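PDB 4HZ2: glutathione S-transferase domain from Xanthobacter autotrophicus, which binds glutathione and probably acts as a transferase of the glutathione S-transferase kind. Local coordinates for residues W101-P105 against G106-T110; W170-E174 against G175-A179. One frame throughout, in Å; residues are numbered along the deposited sequence. Where two conformers were deposited one is given.

Contact 1: residues W101-P105 against G106-T110; sequences WLPPP and GLART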
ATOM      1  N   TRP B 101      -1.616   2.913 -20.073  1.00 19.50           N
ATOM      2  CA  TRP B 101      -1.032   3.232 -18.743  1.00 19.50           C
ATOM      3  C   TRP B 101      -1.003   2.006 -17.811  1.00 16.08           C
ATOM      4  O   TRP B 101      -0.390   2.055 -16.724  1.00 18.40           O
ATOM      5  CB  TRP B 101      -1.802   4.377 -18.057  1.00 18.26           C
ATOM      6  CG  TRP B 101      -1.499   5.677 -18.710  1.00 16.53           C
ATOM      7  CD1 TRP B 101      -2.229   6.324 -19.694  1.00 20.79           C
ATOM      8  CD2 TRP B 101      -0.337   6.472 -18.484  1.00 18.19           C
ATOM      9  NE1 TRP B 101      -1.584   7.478 -20.064  1.00 22.88           N
ATOM     10  CE2 TRP B 101      -0.416   7.588 -19.345  1.00 26.26           C
ATOM     11  CE3 TRP B 101       0.758   6.350 -17.621  1.00 19.64           C
ATOM     12  CZ2 TRP B 101       0.558   8.582 -19.363  1.00 26.23           C
ATOM     13  CZ3 TRP B 101       1.729   7.337 -17.637  1.00 23.37           C
ATOM     14  CH2 TRP B 101       1.617   8.449 -18.498  1.00 22.16           C
ATOM     15  N   LEU B 102      -1.709   0.925 -18.188  1.00 17.82           N
ATOM     16  CA  LEU B 102      -1.730  -0.274 -17.347  1.00 15.82           C
ATOM     17  C   LEU B 102      -1.554  -1.537 -18.183  1.00 19.71           C
ATOM     18  O   LEU B 102      -2.451  -1.889 -18.966  1.00 18.08           O
ATOM     19  CB  LEU B 102      -3.028  -0.377 -16.552  1.00 17.66           C
ATOM     20  CG  LEU B 102      -3.086  -1.503 -15.514  1.00 16.89           C
ATOM     21  CD1 LEU B 102      -1.984  -1.404 -14.435  1.00 18.45           C
ATOM     22  CD2 LEU B 102      -4.446  -1.547 -14.844  1.00 21.64           C
ATOM     23  N   PRO B 103      -0.403  -2.221 -18.038  1.00 18.34           N
ATOM     24  CA  PRO B 103      -0.225  -3.464 -18.784  1.00 18.41           C
ATOM     25  C   PRO B 103      -1.278  -4.495 -18.383  1.00 15.14           C
ATOM     26  O   PRO B 103      -1.794  -4.451 -17.263  1.00 16.86           O
ATOM     27  CB  PRO B 103       1.173  -3.970 -18.355  1.00 16.57           C
ATOM     28  CG  PRO B 103       1.841  -2.795 -17.759  1.00 18.66           C
ATOM     29  CD  PRO B 103       0.781  -1.862 -17.244  1.00 18.25           C
ATOM     30  N   PRO B 104      -1.516  -5.482 -19.249  1.00 17.22           N
ATOM     31  CA  PRO B 104      -2.416  -6.568 -18.902  1.00 20.11           C
ATOM     32  C   PRO B 104      -1.773  -7.506 -17.879  1.00 15.32           C
ATOM     33  O   PRO B 104      -0.551  -7.446 -17.642  1.00 18.68           O
ATOM     34  CB  PRO B 104      -2.589  -7.307 -20.229  1.00 21.52           C
ATOM     35  CG  PRO B 104      -1.276  -7.083 -20.942  1.00 28.60           C
ATOM     36  CD  PRO B 104      -0.839  -5.691 -20.542  1.00 20.46           C
ATOM     37  N   PRO B 105      -2.582  -8.359 -17.252  1.00 17.66           N
ATOM     38  CA  PRO B 105      -2.012  -9.303 -16.284  1.00 19.82           C
ATOM     39  C   PRO B 105      -0.820 -10.047 -16.868  1.00 24.60           C
ATOM     40  O   PRO B 105      -0.794 -10.380 -18.067  1.00 22.15           O
ATOM     41  CB  PRO B 105      -3.194 -10.223 -15.970  1.00 25.74           C
ATOM     42  CG  PRO B 105      -4.386  -9.314 -16.115  1.00 25.45           C
ATOM     43  CD  PRO B 105      -4.053  -8.438 -17.305  1.00 22.27           C
ATOM     44  N   GLY B 106       0.172 -10.273 -16.014  1.00 21.51           N
ATOM     45  CA  GLY B 106       1.435 -10.884 -16.416  1.00 25.53           C
ATOM     46  C   GLY B 106       2.540 -10.139 -15.706  1.00 23.32           C
ATOM     47  O   GLY B 106       2.270  -9.315 -14.818  1.00 20.91           O
ATOM     48  N   LEU B 107       3.781 -10.393 -16.113  1.00 19.70           N
ATOM     49  CA  LEU B 107       4.953  -9.836 -15.436  1.00 21.01           C
ATOM     50  C   LEU B 107       4.896  -8.327 -15.372  1.00 18.09           C
ATOM     51  O   LEU B 107       5.197  -7.757 -14.320  1.00 18.93           O
ATOM     52  CB  LEU B 107       6.253 -10.259 -16.141  1.00 21.92           C
ATOM     53  CG  LEU B 107       7.555  -9.764 -15.509  1.00 21.50           C
ATOM     54  CD1 LEU B 107       7.735 -10.379 -14.129  1.00 24.20           C
ATOM     55  CD2 LEU B 107       8.756 -10.060 -16.401  1.00 32.59           C
ATOM     56  N   ALA B 108       4.525  -7.665 -16.479  1.00 19.68           N
ATOM     57  CA  ALA B 108       4.546  -6.206 -16.479  1.00 18.16           C
ATOM     58  C   ALA B 108       3.525  -5.651 -15.465  1.00 12.94           C
ATOM     59  O   ALA B 108       3.820  -4.691 -14.716  1.00 15.75           O
ATOM     60  CB  ALA B 108       4.308  -5.622 -17.874  1.00 21.56           C
ATOM     61  N   ARG B 109       2.326  -6.208 -15.430  1.00 15.32           N
ATOM     62  CA  ARG B 109       1.316  -5.752 -14.470  0.50 14.92           C
ATOM     63  C   ARG B 109       1.805  -5.996 -13.038  1.00 14.95           C
ATOM     64  O   ARG B 109       1.617  -5.172 -12.136  1.00 14.32           O
ATOM     65  CB  ARG B 109       0.020  -6.515 -14.705  0.50 18.12           C
ATOM     66  CG  ARG B 109      -1.036  -6.229 -13.671  0.50 18.61           C
ATOM     67  CD  ARG B 109      -1.595  -4.826 -13.811  0.50 18.96           C
ATOM     68  NE  ARG B 109      -2.966  -4.782 -13.319  0.50 19.43           N
ATOM     69  CZ  ARG B 109      -4.036  -4.969 -14.083  0.50 18.60           C
ATOM     70  NH1 ARG B 109      -3.900  -5.205 -15.383  0.50 21.07           N
ATOM     71  NH2 ARG B 109      -5.249  -4.917 -13.547  0.50 17.94           N
ATOM     72  N   THR B 110       2.418  -7.168 -12.831  1.00 14.22           N
ATOM     73  CA  THR B 110       2.932  -7.467 -11.497  1.00 12.54           C
ATOM     74  C   THR B 110       4.022  -6.479 -11.074  1.00 13.64           C
ATOM     75  O   THR B 110       4.050  -6.024  -9.908  1.00 14.48           O
ATOM     76  CB  THR B 110       3.412  -8.903 -11.410  1.00 15.70           C
ATOM     77  OG1 THR B 110       2.260  -9.740 -11.422  1.00 15.58           O
ATOM     78  CG2 THR B 110       4.188  -9.157 -10.119  1.00 16.31           C
TER
HETATM   79  O   HOH W   1       2.115  -7.864 -18.477  1.00 27.91           O
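R109 reaches back from the first turn of helix 107-137 to the proline-rich linker L102-P105, which joins the N-terminal domain of the glutathione S-transferase fold to the helical C-terminal domain. In one of its two modelled conformers, R109 donates a hydrogen bond from NH1 to P103 O, 2.9 Å long. The donor lies in the carbonyl plane and the N-H...O angle is 144°. The oxygen sits 20° out of the guanidinium plane. A bend at chi2 (71°) turns the chain back toward the linker. On its other amino group, NH2, the guanidinium of this conformer makes a salt bridge to E97, and the second subunit brings its own R109 close, so E97 probably offsets the like charges there.

Apolar contacts lie beside this bond. In the same conformer L102 lays CD2 over the centre of one guanidinium face, 3.5 Å above the plane, and touches R109 CD with CD1. P103 CB meets A108 CB at 3.6 Å.

Backbone and solvent finish the corner. G106 is the N-cap, with a backbone shape in which a CB would press on P105 O, and T110 N bonds to G106 O at 2.9 Å. Water 1 donates to P104 O at 2.8 Å.

Contact 2: residues W170-E174 against G175-A179; sequences WLVGE and GPTIA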
ATOM      1  N   TRP B 170      12.211   3.988 -17.341  1.00 16.13           N
ATOM      2  CA  TRP B 170      10.854   3.875 -16.783  1.00 16.25           C
ATOM      3  C   TRP B 170      10.813   2.825 -15.687  1.00 18.32           C
ATOM      4  O   TRP B 170      11.635   1.906 -15.669  1.00 17.09           O
ATOM      5  CB  TRP B 170       9.865   3.492 -17.896  1.00 16.12           C
ATOM      6  CG  TRP B 170       9.910   4.437 -19.041  1.00 17.34           C
ATOM      7  CD1 TRP B 170      10.399   4.185 -20.304  1.00 26.07           C
ATOM      8  CD2 TRP B 170       9.429   5.799 -19.060  1.00 19.19           C
ATOM      9  NE1 TRP B 170      10.258   5.310 -21.101  1.00 23.95           N
ATOM     10  CE2 TRP B 170       9.661   6.309 -20.364  1.00 20.31           C
ATOM     11  CE3 TRP B 170       8.849   6.639 -18.100  1.00 20.46           C
ATOM     12  CZ2 TRP B 170       9.336   7.622 -20.722  1.00 28.24           C
ATOM     13  CZ3 TRP B 170       8.506   7.948 -18.464  1.00 22.74           C
ATOM     14  CH2 TRP B 170       8.763   8.426 -19.756  1.00 27.25           C
ATOM     15  N   LEU B 171       9.839   2.921 -14.784  1.00 15.48           N
ATOM     16  CA  LEU B 171       9.760   1.951 -13.683  1.00 13.89           C
ATOM     17  C   LEU B 171       9.440   0.503 -14.135  1.00 14.38           C
ATOM     18  O   LEU B 171       9.890  -0.458 -13.504  1.00 16.24           O
ATOM     19  CB  LEU B 171       8.772   2.401 -12.603  1.00 16.30           C
ATOM     20  CG  LEU B 171       9.275   3.608 -11.785  1.00 15.34           C
ATOM     21  CD1 LEU B 171       8.166   4.046 -10.812  1.00 17.71           C
ATOM     22  CD2 LEU B 171      10.581   3.294 -11.040  1.00 19.01           C
ATOM     23  N   VAL B 172       8.685   0.352 -15.220  1.00 15.34           N
ATOM     24  CA  VAL B 172       8.268  -0.975 -15.709  1.00 16.73           C
ATOM     25  C   VAL B 172       8.359  -1.058 -17.227  1.00 15.94           C
ATOM     26  O   VAL B 172       7.893  -0.148 -17.919  1.00 18.14           O
ATOM     27  CB  VAL B 172       6.800  -1.284 -15.329  1.00 15.18           C
ATOM     28  CG1 VAL B 172       6.389  -2.644 -15.888  1.00 17.71           C
ATOM     29  CG2 VAL B 172       6.632  -1.217 -13.819  1.00 13.69           C
ATOM     30  N   GLY B 173       8.928  -2.153 -17.732  1.00 17.59           N
ATOM     31  CA  GLY B 173       8.985  -2.364 -19.158  1.00 18.68           C
ATOM     32  C   GLY B 173       9.694  -1.243 -19.886  1.00 17.07           C
ATOM     33  O   GLY B 173      10.689  -0.712 -19.383  1.00 20.16           O
ATOM     34  N   GLU B 174       9.181  -0.901 -21.077  1.00 16.81           N
ATOM     35  CA  GLU B 174       9.824   0.026 -22.000  1.00 23.36           C
ATOM     36  C   GLU B 174       9.058   1.347 -22.214  1.00 24.16           C
ATOM     37  O   GLU B 174       9.329   2.095 -23.157  1.00 28.24           O
ATOM     38  CB  GLU B 174      10.104  -0.699 -23.327  1.00 25.08           C
ATOM     39  CG  GLU B 174      11.058  -1.871 -23.083  1.00 29.94           C
ATOM     40  CD  GLU B 174      11.501  -2.570 -24.332  1.00 66.47           C
ATOM     41  OE1 GLU B 174      11.087  -2.131 -25.426  1.00 48.99           O
ATOM     42  OE2 GLU B 174      12.264  -3.556 -24.205  1.00 39.41           O
ATOM     43  N   GLY B 175       8.106   1.633 -21.326  1.00 23.18           N
ATOM     44  CA  GLY B 175       7.342   2.868 -21.420  1.00 18.85           C
ATOM     45  C   GLY B 175       6.693   3.251 -20.094  1.00 17.33           C
ATOM     46  O   GLY B 175       6.711   2.469 -19.142  1.00 19.67           O
ATOM     47  N   PRO B 176       6.116   4.463 -20.028  1.00 18.51           N
ATOM     48  CA  PRO B 176       5.464   4.954 -18.800  1.00 17.70           C
ATOM     49  C   PRO B 176       4.190   4.170 -18.450  1.00 17.56           C
ATOM     50  O   PRO B 176       3.440   3.736 -19.353  1.00 18.09           O
ATOM     51  CB  PRO B 176       5.081   6.405 -19.152  1.00 21.90           C
ATOM     52  CG  PRO B 176       5.068   6.459 -20.644  1.00 22.83           C
ATOM     53  CD  PRO B 176       6.031   5.417 -21.153  1.00 19.17           C
ATOM     54  N   THR B 177       3.939   4.026 -17.150  1.00 15.02           N
ATOM     55  CA  THR B 177       2.756   3.322 -16.658  1.00 16.47           C
ATOM     56  C   THR B 177       2.263   4.052 -15.424  1.00 14.75           C
ATOM     57  O   THR B 177       2.891   5.035 -14.979  1.00 16.55           O
ATOM     58  CB  THR B 177       3.057   1.849 -16.265  1.00 19.15           C
ATOM     59  OG1 THR B 177       4.032   1.841 -15.206  1.00 17.45           O
ATOM     60  CG2 THR B 177       3.554   1.010 -17.474  1.00 18.42           C
ATOM     61  N   ILE B 178       1.167   3.572 -14.821  1.00 15.02           N
ATOM     62  CA  ILE B 178       0.723   4.168 -13.552  1.00 13.46           C
ATOM     63  C   ILE B 178       1.748   3.989 -12.425  1.00 12.98           C
ATOM     64  O   ILE B 178       1.663   4.683 -11.406  1.00 15.88           O
ATOM     65  CB  ILE B 178      -0.645   3.632 -13.086  1.00 14.63           C
ATOM     66  CG1 ILE B 178      -0.630   2.115 -12.908  1.00 14.53           C
ATOM     67  CG2 ILE B 178      -1.734   4.073 -14.059  1.00 16.59           C
ATOM     68  CD1 ILE B 178      -1.864   1.584 -12.174  1.00 14.43           C
ATOM     69  N   ALA B 179       2.699   3.065 -12.573  1.00 13.57           N
ATOM     70  CA  ALA B 179       3.762   3.015 -11.560  1.00 14.19           C
ATOM     71  C   ALA B 179       4.541   4.338 -11.559  1.00 15.78           C
ATOM     72  O   ALA B 179       4.804   4.906 -10.487  1.00 15.97           O
ATOM     73  CB  ALA B 179       4.680   1.843 -11.814  1.00 15.86           C
TER
HETATM   74  O   HOH W   2       6.627   2.150 -16.253  1.00 16.97           O
HETATM   75  O   HOH W   3       5.819  -0.518 -19.793  1.00 27.11           O
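T177 OG1 is held by two partners: it accepts a capping hydrogen bond from A179 N at 3.2 Å, with an N-H...O angle of 139°, and it bonds to water 2, 2.8 Å away, which ties it to V172 across the turn. T177 is the N-cap of helix 178-187, and the run T177 to D180 fits the S/T-x-x-D N-capping signature of glutathione S-transferase C-terminal domains. D180 supplies the other half, its OD2 receiving T177 N while OD1 takes L171 N. With chi1 at 61°, OG1 lies between the backbone N and carbonyl carbon of T177, where A179 N can reach it.

The chain arrives at this cap through a type II' beta turn, V172 to G175, with G173 at the positive phi the turn requires. Water stitches the turn together: water 2 links V172 N, 2.9 Å away, to G175 O, and water 3, which donates to V172 O at 2.8 Å, takes a weak bond from G175 N.

W170 packs alongside the chain leaving the turn, with one indole face against G175-P176. G175 CA makes a CH-pi contact 3.8 Å from the centroid of the five-membered ring, and P176 CD makes another over the six-membered ring, 14° off its normal. These backbone and proline atoms therefore share a single face, while P176 CB reaches CZ3 nearer the rim. V210 and R209 of helix 201-211 also touch the indole, and H164 bonds to W170 O.

Deeper in, the helix start meets two aliphatic side chains. V172 CG2, anti to its own carbonyl carbon, comes within 4.1 Å of A179 CB, and L171 CD1 rests 3.5 Å from A179 O.

Contact 1 comes first along the chain and is complete before contact 2 begins; their centres are only about 10 Å apart, on the same side of the chain's centre. One opens helix 107-137, the other opens helix 178-187, so two helix starts of the C-terminal domain lie close together, both in touch with the interdomain linker. They touch directly: W101 O probably accepts a hydrogen bond from I178 N at 2.9 Å, L102 CD1 packs on I178 CD1, and V172 CG1 meets A108 O. The linker is thus fastened to the helical domain at both helix starts, while contact 1 alone also reaches the second subunit.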